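Chemotactic transducer PctC (Pseudomonas aeruginosa, PDB 5LTV) binds gamma-aminobutyric acid through its Cache-type ligand-binding domain and, as an amino acid chemoreceptor, probably relays this signal to the chemotaxis machinery. Local coordinates at residues Lys125-Ala130 with Ala150-Val155. Sequence-based numbering, arbitrary orientation.
Sequences KDALAA and AMSLPV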
loop_
_atom_site.group_PDB
_atom_site.type_symbol
_atom_site.label_atom_id
_atom_site.label_comp_id
_atom_site.label_asym_id
_atom_site.label_seq_id
_atom_site.Cartn_x
_atom_site.Cartn_y
_atom_site.Cartn_z
ATOM N N LYS A 125 -8.215 7.833 9.393
ATOM C CA LYS A 125 -7.654 8.813 10.309
ATOM C C LYS A 125 -6.254 9.256 9.881
ATOM O O LYS A 125 -5.905 10.432 10.030
ATOM C CB LYS A 125 -7.634 8.245 11.730
ATOM C CG LYS A 125 -8.991 7.985 12.293
ATOM C CD LYS A 125 -8.929 7.548 13.756
ATOM C CE LYS A 125 -8.322 6.149 13.882
ATOM N NZ LYS A 125 -8.284 5.593 15.274
ATOM N N ASP A 126 -5.440 8.352 9.327
ATOM C CA ASP A 126 -4.107 8.777 8.857
ATOM C C ASP A 126 -4.182 9.642 7.592
ATOM O O ASP A 126 -3.375 10.565 7.431
ATOM C CB ASP A 126 -3.194 7.568 8.628
ATOM C CG ASP A 126 -2.944 6.775 9.926
ATOM O OD1 ASP A 126 -3.360 7.267 10.992
ATOM O OD2 ASP A 126 -2.365 5.669 9.881
ATOM N N ALA A 127 -5.129 9.386 6.684
ATOM C CA ALA A 127 -5.270 10.312 5.559
ATOM C C ALA A 127 -5.589 11.734 6.042
ATOM O O ALA A 127 -5.055 12.723 5.508
ATOM C CB ALA A 127 -6.360 9.825 4.593
ATOM N N LEU A 128 -6.481 11.853 7.036
ATOM C CA LEU A 128 -6.859 13.174 7.509
ATOM C C LEU A 128 -5.706 13.834 8.249
ATOM O O LEU A 128 -5.461 15.031 8.071
ATOM C CB LEU A 128 -8.098 13.097 8.399
ATOM C CG LEU A 128 -9.440 12.835 7.703
ATOM C CD1 LEU A 128 -10.586 13.055 8.666
ATOM C CD2 LEU A 128 -9.608 13.699 6.455
ATOM N N ALA A 129 -4.968 13.063 9.055
ATOM C CA ALA A 129 -3.857 13.636 9.809
ATOM C C ALA A 129 -2.756 14.130 8.872
ATOM O O ALA A 129 -2.216 15.225 9.057
ATOM C CB ALA A 129 -3.300 12.617 10.809
ATOM N N ALA A 130 -2.440 13.365 7.829
ATOM C CA ALA A 130 -1.419 13.802 6.891
ATOM C C ALA A 130 -1.911 14.837 5.887
ATOM O O ALA A 130 -1.082 15.515 5.292
ATOM C CB ALA A 130 -0.851 12.598 6.150
ATOM N N ALA A 150 -3.430 -0.031 1.745
ATOM C CA ALA A 150 -4.283 0.939 1.082
ATOM C C ALA A 150 -3.488 2.193 0.741
ATOM O O ALA A 150 -2.481 2.511 1.372
ATOM C CB ALA A 150 -5.491 1.299 1.952
ATOM N N MET A 151 -3.962 2.901 -0.266
ATOM C CA MET A 151 -3.551 4.256 -0.557
ATOM C C MET A 151 -4.762 5.140 -0.375
ATOM O O MET A 151 -5.818 4.852 -0.948
ATOM C CB MET A 151 -3.039 4.336 -1.976
ATOM C CG MET A 151 -1.706 3.706 -2.138
ATOM S SD MET A 151 -1.436 3.268 -3.879
ATOM C CE MET A 151 0.223 2.520 -3.789
ATOM N N SER A 152 -4.638 6.193 0.442
ATOM C CA SER A 152 -5.818 6.977 0.834
ATOM C C SER A 152 -5.478 8.464 0.919
ATOM O O SER A 152 -4.320 8.848 1.140
ATOM C CB SER A 152 -6.418 6.506 2.190
ATOM O OG SER A 152 -5.478 6.634 3.285
ATOM N N LEU A 153 -6.500 9.300 0.718
ATOM C CA LEU A 153 -6.298 10.736 0.797
ATOM C C LEU A 153 -7.634 11.434 1.016
ATOM O O LEU A 153 -8.671 10.951 0.547
ATOM C CB LEU A 153 -5.599 11.289 -0.460
ATOM C CG LEU A 153 -5.903 10.992 -1.938
ATOM C CD1 LEU A 153 -7.208 10.282 -2.234
ATOM C CD2 LEU A 153 -5.805 12.294 -2.732
ATOM N N PRO A 154 -7.631 12.589 1.697
ATOM C CA PRO A 154 -8.876 13.344 1.889
ATOM C C PRO A 154 -9.434 13.819 0.567
ATOM O O PRO A 154 -8.700 14.045 -0.393
ATOM C CB PRO A 154 -8.448 14.528 2.761
ATOM C CG PRO A 154 -7.059 14.080 3.336
ATOM C CD PRO A 154 -6.451 13.314 2.213
ATOM N N VAL A 155 -10.760 13.925 0.519
ATOM C CA VAL A 155 -11.524 14.495 -0.597
ATOM C C VAL A 155 -12.340 15.665 -0.060
ATOM O O VAL A 155 -13.163 15.492 0.853
ATOM C CB VAL A 155 -12.465 13.449 -1.230
ATOM C CG1 VAL A 155 -13.190 14.031 -2.479
ATOM C CG2 VAL A 155 -11.692 12.177 -1.570
#
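Ser152 and Pro154 flank the methyl group of Ala127, where a short helix packs on a strand of the sheet beneath it. Ser152 turns its CB to the helix, and its OG lies 3.6 Å from CB of Ala127. The torsion that places OG between the backbone N and the carbonyl carbon (chi1 61°) also suits its hydrogen bond to the carbonyl oxygen of Trp123, one turn before Ala127 in helix 122-130. The same oxygen that bonds the helix backbone thus also rests against the Ala127 methyl. Trp123 lines the gamma-aminobutyric acid pocket; Ser152, its side chain about 9 Å from the ligand, may help to position it without touching the ligand.

At Leu153 the backbone does the touching: its CA is 3.9 Å from CB of Ala127, and its own side chain leaves on the other face of the sheet. Pro154 then turns its ring back to the helix. Its CG sits 3.3 Å from the carbonyl oxygen of Ala127, a close van der Waals approach, and CD is 4.2 Å from CB of the same residue. The CB-CG edge of the ring meets Leu128, whose CD2 lies 4.0 Å from CB of Pro154, where the two side chains lie alongside each other, running opposite ways. With CG anti to the carbonyl carbon (chi1 -73°), the leucine brings this methyl back to the strand although its CB points away.

The axes of segments 125-130 and 150-155 come within 6.8 Å at 57°, a close approach consistent with the small alanine at the interface. Strand 147-157 runs between strands 134-140 and 160-170 in the antiparallel sheet of the ligand-binding module of this double-Cache (dCache) fold, and Ala127 also touches Val164 on the latter strand. Helix 122-130 covers one face; on the other, Met151 and Leu153 pack against the long helix 34-68.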